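Local coordinates for protein glutamine synthetase (Helicobacter pylori, PDB 5ZLI) that is a type I-beta glutamine synthetase, an enzyme of twelve subunits in which each chain couples a beta-grasp domain to a larger catalytic domain, at residues F16-C19 with K20-V24; N347-A351 with S352-P356; R316-A319 with A320-A324; H471-E474 with F475-Y479. All coordinates share one frame; numbering follows the deposited sequence.

Contact 1 (F16-C19 with K20-V24)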
loop_
_atom_site.group_PDB
_atom_site.type_symbol
_atom_site.label_atom_id
_atom_site.label_comp_id
_atom_site.label_asym_id
_atom_site.label_seq_id
_atom_site.Cartn_x
_atom_site.Cartn_y
_atom_site.Cartn_z
ATOM N N PHE B 16 -47.700 33.023 21.100
ATOM C CA PHE B 16 -48.392 31.831 20.610
ATOM C C PHE B 16 -48.864 31.977 19.175
ATOM O O PHE B 16 -48.923 30.986 18.433
ATOM C CB PHE B 16 -49.599 31.514 21.471
ATOM C CG PHE B 16 -49.371 30.430 22.427
ATOM C CD1 PHE B 16 -48.709 30.668 23.609
ATOM C CD2 PHE B 16 -49.788 29.151 22.130
ATOM C CE1 PHE B 16 -48.490 29.642 24.505
ATOM C CE2 PHE B 16 -49.573 28.123 23.008
ATOM C CZ PHE B 16 -48.920 28.365 24.201
ATOM N N GLU B 17 -49.265 33.182 18.785
ATOM C CA GLU B 17 -49.738 33.381 17.421
ATOM C C GLU B 17 -48.574 33.417 16.437
ATOM O O GLU B 17 -48.684 32.914 15.313
ATOM C CB GLU B 17 -50.561 34.665 17.350
ATOM C CG GLU B 17 -50.897 35.143 15.934
ATOM C CD GLU B 17 -49.873 36.123 15.350
ATOM O OE1 GLU B 17 -50.084 36.582 14.206
ATOM O OE2 GLU B 17 -48.862 36.433 16.024
ATOM N N PHE B 18 -47.456 34.016 16.850
ATOM C CA PHE B 18 -46.219 33.952 16.080
ATOM C C PHE B 18 -45.880 32.510 15.713
ATOM O O PHE B 18 -45.447 32.226 14.589
ATOM C CB PHE B 18 -45.121 34.616 16.919
ATOM C CG PHE B 18 -43.722 34.543 16.356
ATOM C CD1 PHE B 18 -43.284 35.446 15.403
ATOM C CD2 PHE B 18 -42.813 33.636 16.858
ATOM C CE1 PHE B 18 -41.978 35.400 14.925
ATOM C CE2 PHE B 18 -41.511 33.590 16.382
ATOM C CZ PHE B 18 -41.098 34.471 15.415
ATOM N N CYS B 19 -46.097 31.580 16.646
ATOM C CA CYS B 19 -45.833 30.164 16.392
ATOM C C CYS B 19 -46.832 29.537 15.410
ATOM O O CYS B 19 -46.433 28.793 14.504
ATOM C CB CYS B 19 -45.804 29.405 17.719
ATOM S SG CYS B 19 -44.393 29.844 18.787
ATOM N N LYS B 20 -48.139 29.766 15.595
ATOM C CA LYS B 20 -49.105 29.089 14.729
ATOM C C LYS B 20 -48.904 29.456 13.252
ATOM O O LYS B 20 -48.992 28.584 12.376
ATOM C CB LYS B 20 -50.548 29.388 15.175
ATOM C CG LYS B 20 -50.959 28.906 16.577
ATOM C CD LYS B 20 -52.440 29.237 16.855
ATOM C CE LYS B 20 -53.027 28.494 18.073
ATOM N NZ LYS B 20 -52.416 28.891 19.366
ATOM N N GLU B 21 -48.619 30.736 12.954
ATOM C CA GLU B 21 -48.496 31.211 11.568
ATOM C C GLU B 21 -47.094 31.085 11.001
ATOM O O GLU B 21 -46.864 31.488 9.858
ATOM C CB GLU B 21 -48.941 32.667 11.419
ATOM C CG GLU B 21 -50.386 32.892 11.782
ATOM C CD GLU B 21 -50.667 34.334 12.180
ATOM O OE1 GLU B 21 -49.917 35.246 11.750
ATOM O OE2 GLU B 21 -51.590 34.536 13.000
ATOM N N ASN B 22 -46.149 30.585 11.779
ATOM C CA ASN B 22 -44.856 30.198 11.247
ATOM C C ASN B 22 -44.651 28.695 11.350
ATOM O O ASN B 22 -43.564 28.197 11.023
ATOM C CB ASN B 22 -43.775 30.953 11.992
ATOM C CG ASN B 22 -43.853 32.421 11.725
ATOM O OD1 ASN B 22 -43.083 32.968 10.933
ATOM N ND2 ASN B 22 -44.826 33.078 12.356
ATOM N N GLU B 23 -45.699 27.971 11.763
ATOM C CA GLU B 23 -45.731 26.519 11.774
ATOM C C GLU B 23 -44.552 25.956 12.574
ATOM O O GLU B 23 -43.688 25.228 12.071
ATOM C CB GLU B 23 -45.829 25.971 10.346
ATOM C CG GLU B 23 -47.115 26.452 9.643
ATOM C CD GLU B 23 -46.915 26.901 8.207
ATOM O OE1 GLU B 23 -45.874 26.562 7.590
ATOM O OE2 GLU B 23 -47.818 27.601 7.699
ATOM N N VAL B 24 -44.539 26.319 13.856
ATOM C CA VAL B 24 -43.441 25.990 14.758
ATOM C C VAL B 24 -43.781 24.675 15.441
ATOM O O VAL B 24 -44.884 24.479 15.972
ATOM C CB VAL B 24 -43.213 27.104 15.796
ATOM C CG1 VAL B 24 -42.420 26.585 16.973
ATOM C CG2 VAL B 24 -42.421 28.190 15.207
#
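Lys-20 folds back along the preceding turn of helix 9-20 toward Phe-16. Its CB lies 4.0 Å from Phe-16 O, and CG comes nearer, 3.5 Å from that same oxygen, because a first torsion of -63° turns the chain back beside its own backbone N. From CG the chain runs out extended through CD to CE, and a bend at the last torsion swings NZ inward to 3.8 Å from Phe-16 CD2. The ammonium thus sits at the rim of the ring, near its plane, a position that does not qualify as cation-pi. The ring itself stacks on His-50. One turn along the chain, Glu-17 and Glu-21 bring their carboxylates together with planes 85° apart; both groups are exposed and touch a crystal neighbour. Beyond them the chain leaves the helix in the pattern of a Schellman motif: Val-24 N donates to Cys-19 O at 3.2 Å, Glu-23 has positive phi, and the companion bond from Glu-23 N to Lys-20 O is weak at 3.4 Å. Asn-22 N reaches Cys-19 O from the other face of the carbonyl, 3.3 Å away and well above its plane. The apolar pair expected of this motif is Cys-19 CB against Val-24 CB at 4.0 Å, and both side chains rest on Val-95 of strand 94-103. Asn-22 ND2 lies over one face of the Phe-18 ring, whose other neighbours include Tyr-84, and bonds to Phe-18 O at a modelled length too short to be trusted.

Contact 2 (N347-A351 with S352-P356)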
loop_
_atom_site.group_PDB
_atom_site.type_symbol
_atom_site.label_atom_id
_atom_site.label_comp_id
_atom_site.label_asym_id
_atom_site.label_seq_id
_atom_site.Cartn_x
_atom_site.Cartn_y
_atom_site.Cartn_z
ATOM N N ASN B 347 -7.370 57.143 19.065
ATOM C CA ASN B 347 -6.718 56.560 17.903
ATOM C C ASN B 347 -5.561 55.626 18.282
ATOM O O ASN B 347 -4.602 55.474 17.520
ATOM C CB ASN B 347 -6.213 57.672 16.987
ATOM C CG ASN B 347 -7.170 58.819 16.914
ATOM O OD1 ASN B 347 -8.361 58.633 16.658
ATOM N ND2 ASN B 347 -6.686 60.011 17.265
ATOM N N ASN B 348 -5.595 55.013 19.462
ATOM C CA ASN B 348 -4.472 54.220 19.936
ATOM C C ASN B 348 -4.905 52.782 20.195
ATOM O O ASN B 348 -5.724 52.524 21.081
ATOM C CB ASN B 348 -3.896 54.857 21.194
ATOM C CG ASN B 348 -2.494 54.394 21.508
ATOM O OD1 ASN B 348 -2.140 53.236 21.306
ATOM N ND2 ASN B 348 -1.679 55.314 22.018
ATOM N N ARG B 349 -4.323 51.840 19.457
ATOM C CA ARG B 349 -4.641 50.425 19.621
ATOM C C ARG B 349 -3.642 49.686 20.487
ATOM O O ARG B 349 -3.770 48.466 20.645
ATOM C CB ARG B 349 -4.766 49.724 18.260
ATOM C CG ARG B 349 -5.846 50.318 17.435
ATOM C CD ARG B 349 -6.308 49.339 16.420
ATOM N NE ARG B 349 -7.688 49.586 16.016
ATOM C CZ ARG B 349 -8.141 50.659 15.379
ATOM N NH1 ARG B 349 -7.324 51.647 15.063
ATOM N NH2 ARG B 349 -9.435 50.742 15.064
ATOM N N SER B 350 -2.662 50.392 21.052
ATOM C CA SER B 350 -1.847 49.848 22.122
ATOM C C SER B 350 -2.469 50.055 23.503
ATOM O O SER B 350 -2.055 49.387 24.465
ATOM C CB SER B 350 -0.458 50.478 22.063
ATOM O OG SER B 350 -0.554 51.886 22.104
ATOM N N ALA B 351 -3.470 50.922 23.624
ATOM C CA ALA B 351 -4.059 51.240 24.915
ATOM C C ALA B 351 -5.184 50.276 25.291
ATOM O O ALA B 351 -5.788 49.623 24.433
ATOM C CB ALA B 351 -4.574 52.677 24.913
ATOM N N SER B 352 -5.400 50.131 26.610
ATOM C CA SER B 352 -6.513 49.322 27.118
ATOM C C SER B 352 -7.863 49.900 26.720
ATOM O O SER B 352 -8.788 49.155 26.382
ATOM C CB SER B 352 -6.416 49.161 28.624
ATOM O OG SER B 352 -5.262 48.429 28.922
ATOM N N VAL B 353 -8.022 51.208 26.848
ATOM C CA VAL B 353 -9.220 51.880 26.385
ATOM C C VAL B 353 -8.841 52.747 25.204
ATOM O O VAL B 353 -7.733 53.285 25.123
ATOM C CB VAL B 353 -9.905 52.723 27.470
ATOM C CG1 VAL B 353 -11.365 52.983 27.068
ATOM C CG2 VAL B 353 -9.783 52.013 28.819
ATOM N N ARG B 354 -9.790 52.912 24.295
ATOM C CA ARG B 354 -9.514 53.660 23.089
ATOM C C ARG B 354 -10.659 54.610 22.842
ATOM O O ARG B 354 -11.824 54.229 22.968
ATOM C CB ARG B 354 -9.326 52.730 21.896
ATOM C CG ARG B 354 -9.445 53.431 20.609
ATOM C CD ARG B 354 -8.790 52.635 19.550
ATOM N NE ARG B 354 -9.250 53.111 18.272
ATOM C CZ ARG B 354 -10.363 52.687 17.731
ATOM N NH1 ARG B 354 -11.041 51.736 18.355
ATOM N NH2 ARG B 354 -10.755 53.169 16.563
ATOM N N ILE B 355 -10.313 55.851 22.530
ATOM C CA ILE B 355 -11.279 56.859 22.110
ATOM C C ILE B 355 -11.306 56.863 20.587
ATOM O O ILE B 355 -10.294 57.228 19.959
ATOM C CB ILE B 355 -10.918 58.237 22.662
ATOM C CG1 ILE B 355 -10.897 58.184 24.180
ATOM C CG2 ILE B 355 -11.921 59.233 22.222
ATOM C CD1 ILE B 355 -9.510 57.885 24.756
ATOM N N PRO B 356 -12.389 56.424 19.957
ATOM C CA PRO B 356 -12.452 56.464 18.490
ATOM C C PRO B 356 -12.437 57.884 17.930
ATOM O O PRO B 356 -12.799 58.859 18.594
ATOM C CB PRO B 356 -13.776 55.757 18.175
ATOM C CG PRO B 356 -14.025 54.861 19.391
ATOM C CD PRO B 356 -13.493 55.649 20.554
#
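Asn-347 and Ile-355 close the loop that leads into strand 351-355, Asn-347 N giving a hydrogen bond of 3.1 Å to Ile-355 O at an N-H...O angle of 158°, while the chain turns its corner at Ser-352 and Val-353. The CA atoms of Asn-348 and Arg-354 are 6.0 Å apart, which lets Arg-354 lie across the loop. Its CD passes 3.4 Å from Asn-348 O, and with CG anti to the backbone N (chi1 163°) the extended chain carries the guanidinium against one face of that of Arg-349. The two flat groups are tilted 34° from parallel. Arg-349 NH2 stands over the rim of one face of Arg-354, with 3.4 Å from Arg-349 NH2 to Arg-354 CZ, and Pro-356 CA lies over the rim of the opposite face. Two N-H groups meet here without a bond between them; both arginines converge on Asp-74 of a neighbouring subunit, whose OD1 forms salt bridges with Arg-349 NH1 and Arg-354 NH2. Arg-354 NH1 has a second anionic partner in Glu-367 of its own chain. Within the loop, Asn-348 OD1 accepts from Ser-350 N at 2.9 Å in an Asx turn, although that oxygen is less surely placed. Ser-352 OG is bonded to Ile-341 O, tying the corner to strand 341-346. Asp-74 lies in the beta-grasp range of its chain and the arginines in the catalytic range of theirs, so the chemistry is that of a subunit interface: the two arginines gather round one carboxylate of the neighbouring subunit, and their pairing probably depends on assembly.

Contact 3 (R316-A319 with A320-A324)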
loop_
_atom_site.group_PDB
_atom_site.type_symbol
_atom_site.label_atom_id
_atom_site.label_comp_id
_atom_site.label_asym_id
_atom_site.label_seq_id
_atom_site.Cartn_x
_atom_site.Cartn_y
_atom_site.Cartn_z
ATOM N N ARG B 316 -7.767 45.428 36.953
ATOM C CA ARG B 316 -7.094 44.148 37.181
ATOM C C ARG B 316 -8.035 43.107 37.781
ATOM O O ARG B 316 -7.901 41.917 37.496
ATOM C CB ARG B 316 -5.828 44.324 38.032
ATOM C CG ARG B 316 -4.852 45.261 37.379
ATOM C CD ARG B 316 -3.435 44.740 37.395
ATOM N NE ARG B 316 -3.066 43.892 38.527
ATOM C CZ ARG B 316 -2.011 43.072 38.513
ATOM N NH1 ARG B 316 -1.235 43.000 37.440
ATOM N NH2 ARG B 316 -1.719 42.329 39.566
ATOM N N GLY B 317 -8.964 43.519 38.645
ATOM C CA GLY B 317 -9.951 42.571 39.136
ATOM C C GLY B 317 -11.067 42.295 38.152
ATOM O O GLY B 317 -11.588 41.176 38.108
ATOM N N LEU B 318 -11.451 43.308 37.361
ATOM C CA LEU B 318 -12.440 43.126 36.301
ATOM C C LEU B 318 -11.998 42.112 35.250
ATOM O O LEU B 318 -12.847 41.479 34.602
ATOM C CB LEU B 318 -12.759 44.471 35.648
ATOM C CG LEU B 318 -14.012 44.558 34.750
ATOM C CD1 LEU B 318 -15.206 44.186 35.511
ATOM C CD2 LEU B 318 -14.231 45.969 34.200
ATOM N N ALA B 319 -10.687 41.922 35.077
ATOM C CA ALA B 319 -10.210 40.976 34.073
ATOM C C ALA B 319 -10.771 39.584 34.305
ATOM O O ALA B 319 -10.985 38.849 33.348
ATOM C CB ALA B 319 -8.685 40.927 34.078
ATOM N N ALA B 320 -11.056 39.231 35.564
ATOM C CA ALA B 320 -11.662 37.948 35.921
ATOM C C ALA B 320 -13.037 37.709 35.281
ATOM O O ALA B 320 -13.473 36.555 35.181
ATOM C CB ALA B 320 -11.747 37.837 37.441
ATOM N N PHE B 321 -13.761 38.749 34.885
ATOM C CA PHE B 321 -15.006 38.458 34.201
ATOM C C PHE B 321 -14.937 38.696 32.711
ATOM O O PHE B 321 -15.687 38.048 31.964
ATOM C CB PHE B 321 -16.149 39.291 34.769
ATOM C CG PHE B 321 -16.352 39.103 36.229
ATOM C CD1 PHE B 321 -17.065 38.024 36.697
ATOM C CD2 PHE B 321 -15.860 40.026 37.135
ATOM C CE1 PHE B 321 -17.272 37.843 38.057
ATOM C CE2 PHE B 321 -16.062 39.856 38.503
ATOM C CZ PHE B 321 -16.777 38.770 38.959
ATOM N N THR B 322 -14.056 39.610 32.274
ATOM C CA THR B 322 -13.905 39.944 30.863
ATOM C C THR B 322 -12.864 39.093 30.164
ATOM O O THR B 322 -12.900 38.984 28.931
ATOM C CB THR B 322 -13.506 41.412 30.683
ATOM O OG1 THR B 322 -12.363 41.697 31.489
ATOM C CG2 THR B 322 -14.647 42.305 31.088
ATOM N N ASN B 323 -11.913 38.539 30.926
ATOM C CA ASN B 323 -10.812 37.702 30.417
ATOM C C ASN B 323 -10.766 36.459 31.307
ATOM O O ASN B 323 -9.850 36.285 32.121
ATOM C CB ASN B 323 -9.510 38.482 30.428
ATOM C CG ASN B 323 -9.614 39.724 29.591
ATOM O OD1 ASN B 323 -10.181 40.734 30.026
ATOM N ND2 ASN B 323 -9.098 39.658 28.364
ATOM N N ALA B 324 -11.753 35.574 31.093
ATOM C CA ALA B 324 -12.159 34.586 32.080
ATOM C C ALA B 324 -11.583 33.200 31.809
ATOM O O ALA B 324 -12.016 32.221 32.435
ATOM C CB ALA B 324 -13.686 34.544 32.163
#
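Thr-322 lays its side chain back over the preceding turn, its CG2 4.3 Å from Leu-318 CG and its OG1 3.2 Å from Leu-318 O. With chi1 at 52°, OG1 sits between the backbone N and the carbonyl carbon of its own residue. From there it is also 2.8 Å from Asn-323 OD1, and the single hydroxyl proton could serve either acceptor. Leu-318 O already takes two backbone donors: Thr-322 N at 3.2 Å, lying in the carbonyl plane, and Phe-321 N at 2.9 Å, well above it. This paired i+3 and i+4 bonding belongs to the end of helix 315-322, which is kinked where Ala-320 N and Phe-321 N lack the usual bonds four residues back and use carbonyls three residues back instead; Ala-320 N turns to Gly-317 O, 3.2 Å away and again off the carbonyl plane. The helix is buried in the catalytic domain against helices 377-393, 426-434 and 326-331. Leu-318 and Thr-322 rest on Ile-384 of helix 377-393, while Ala-320 and Phe-321 press on Met-433 of helix 426-434. Phe-321 keeps its CB 4.0 Å from Leu-318 O, and its ring meets Phe-446 edge-to-face. Asn-323, the first residue to leave helical geometry, still donates its N to Ala-319 O. Its CB lies 3.3 Å from that oxygen, and its amide is turned so that OD1 looks back toward Thr-322 while ND2 donates to Phe-370 O.

Contact 4 (H471-E474 with F475-Y479)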
loop_
_atom_site.group_PDB
_atom_site.type_symbol
_atom_site.label_atom_id
_atom_site.label_comp_id
_atom_site.label_asym_id
_atom_site.label_seq_id
_atom_site.Cartn_x
_atom_site.Cartn_y
_atom_site.Cartn_z
ATOM N N HIS B 471 3.072 21.137 29.455
ATOM C CA HIS B 471 3.003 21.901 28.237
ATOM C C HIS B 471 4.165 21.514 27.328
ATOM O O HIS B 471 5.316 21.459 27.782
ATOM C CB HIS B 471 3.045 23.403 28.556
ATOM C CG HIS B 471 2.766 24.289 27.378
ATOM N ND1 HIS B 471 3.592 24.342 26.273
ATOM C CD2 HIS B 471 1.785 25.197 27.159
ATOM C CE1 HIS B 471 3.112 25.225 25.413
ATOM N NE2 HIS B 471 2.020 25.762 25.929
ATOM N N PRO B 472 3.908 21.271 26.066
ATOM C CA PRO B 472 4.967 20.859 25.128
ATOM C C PRO B 472 6.193 21.759 25.062
ATOM O O PRO B 472 7.249 21.311 24.638
ATOM C CB PRO B 472 4.242 20.875 23.777
ATOM C CG PRO B 472 2.982 21.671 24.025
ATOM C CD PRO B 472 2.601 21.400 25.413
ATOM N N PHE B 473 6.098 23.024 25.451
ATOM C CA PHE B 473 7.300 23.832 25.343
ATOM C C PHE B 473 8.260 23.513 26.479
ATOM O O PHE B 473 9.485 23.606 26.316
ATOM C CB PHE B 473 6.955 25.315 25.347
ATOM C CG PHE B 473 8.097 26.178 24.904
ATOM C CD1 PHE B 473 8.840 26.900 25.819
ATOM C CD2 PHE B 473 8.470 26.214 23.563
ATOM C CE1 PHE B 473 9.921 27.681 25.392
ATOM C CE2 PHE B 473 9.534 26.993 23.137
ATOM C CZ PHE B 473 10.266 27.729 24.053
ATOM N N GLU B 474 7.722 23.083 27.616
ATOM C CA GLU B 474 8.580 22.637 28.700
ATOM C C GLU B 474 9.447 21.467 28.246
ATOM O O GLU B 474 10.534 21.223 28.800
ATOM C CB GLU B 474 7.716 22.262 29.902
ATOM C CG GLU B 474 6.769 23.368 30.314
ATOM C CD GLU B 474 5.793 22.988 31.445
ATOM O OE1 GLU B 474 5.320 21.828 31.545
ATOM O OE2 GLU B 474 5.474 23.892 32.239
ATOM N N PHE B 475 8.973 20.735 27.244
ATOM C CA PHE B 475 9.768 19.656 26.693
ATOM C C PHE B 475 10.916 20.173 25.847
ATOM O O PHE B 475 11.984 19.572 25.824
ATOM C CB PHE B 475 8.850 18.722 25.922
ATOM C CG PHE B 475 7.984 17.893 26.813
ATOM C CD1 PHE B 475 6.910 18.438 27.470
ATOM C CD2 PHE B 475 8.242 16.553 26.977
ATOM C CE1 PHE B 475 6.136 17.681 28.297
ATOM C CE2 PHE B 475 7.455 15.786 27.805
ATOM C CZ PHE B 475 6.402 16.359 28.471
ATOM N N ILE B 476 10.747 21.308 25.189
ATOM C CA ILE B 476 11.873 21.898 24.482
ATOM C C ILE B 476 12.858 22.493 25.478
ATOM O O ILE B 476 14.082 22.450 25.275
ATOM C CB ILE B 476 11.350 22.929 23.459
ATOM C CG1 ILE B 476 10.519 22.194 22.417
ATOM C CG2 ILE B 476 12.461 23.672 22.745
ATOM C CD1 ILE B 476 9.641 23.075 21.614
ATOM N N THR B 477 12.345 23.039 26.582
ATOM C CA THR B 477 13.189 23.795 27.496
ATOM C C THR B 477 13.938 22.887 28.445
ATOM O O THR B 477 15.138 23.060 28.677
ATOM C CB THR B 477 12.331 24.749 28.317
ATOM O OG1 THR B 477 11.685 25.685 27.455
ATOM C CG2 THR B 477 13.242 25.497 29.275
ATOM N N THR B 478 13.195 21.974 29.062
ATOM C CA THR B 478 13.595 21.276 30.262
ATOM C C THR B 478 13.922 19.805 30.026
ATOM O O THR B 478 14.648 19.211 30.827
ATOM C CB THR B 478 12.461 21.378 31.299
ATOM O OG1 THR B 478 11.889 22.699 31.243
ATOM C CG2 THR B 478 12.995 21.116 32.684
ATOM N N TYR B 479 13.409 19.206 28.954
ATOM C CA TYR B 479 13.647 17.791 28.699
ATOM C C TYR B 479 15.117 17.422 28.762
ATOM O O TYR B 479 15.444 16.336 29.242
ATOM C CB TYR B 479 13.100 17.391 27.347
ATOM C CG TYR B 479 13.139 15.907 27.091
ATOM C CD1 TYR B 479 12.077 15.099 27.470
ATOM C CD2 TYR B 479 14.227 15.314 26.460
ATOM C CE1 TYR B 479 12.090 13.763 27.227
ATOM C CE2 TYR B 479 14.246 13.975 26.213
ATOM C CZ TYR B 479 13.167 13.196 26.606
ATOM O OH TYR B 479 13.145 11.833 26.386
#
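Phe-473 and Ile-476 cross at about a right angle, Phe-473 CD2 meeting Ile-476 CD1 at 3.9 Å. Thr-477 approaches from the same side of the ring plane, its OG1 3.4 Å from Phe-473 CE1. That hydroxyl also donates to Phe-473 O at 3.2 Å from above the carbonyl plane, whereas Thr-477 N reaches the same oxygen in the plane at 2.9 Å; two differently directed donors therefore grip one carbonyl. The Phe-475 ring points its edge at the start of the helix, with His-471 O in the ring plane, 3.4 Å from Phe-475 CD1. One turn on, Thr-478 N donates to Glu-474 O, and its OG1 adds a weak bond to that atom. At the first turn, His-471 holds its ring with CG anti to the backbone N (chi1 -171°), so that ND1 accepts from Phe-473 N in the ring plane at 2.9 Å. Glu-474 OE1 accepts from His-471 N at 3.1 Å, met from above the carboxylate plane. Both carboxylate oxygens of Glu-474 also bond to an adjoining subunit, OE1 to its Asn-327 and OE2 to its Thr-326, and His-471 NE2 donates to Lys-469 O of that chain. Together the bonds to His-471 ND1 and Glu-474 OE1 form a capping box at the N-cap. It opens the C-terminal helix 472-478, consistent with the helical thong that in bacterial type I glutamine synthetases inserts into a subunit of the opposite ring.

Contact 1 lies at the beta-grasp end of the chain and contact 4 at the C-terminal helix, their centres 58 Å apart on opposite sides of the chain's centre. Contacts 2 and 3 are the nearest pair, with centres 19 Å and nearest atoms about 9 Å apart, both inside the catalytic range. Contact 3 meets no other subunit, nor does contact 1, whereas contacts 2 and 4 meet different neighbouring chains. Contact 2 receives the beta-grasp part of one neighbour, the kind of junction at which active sites form in this family; contact 4, centres 36 Å away, touches two others.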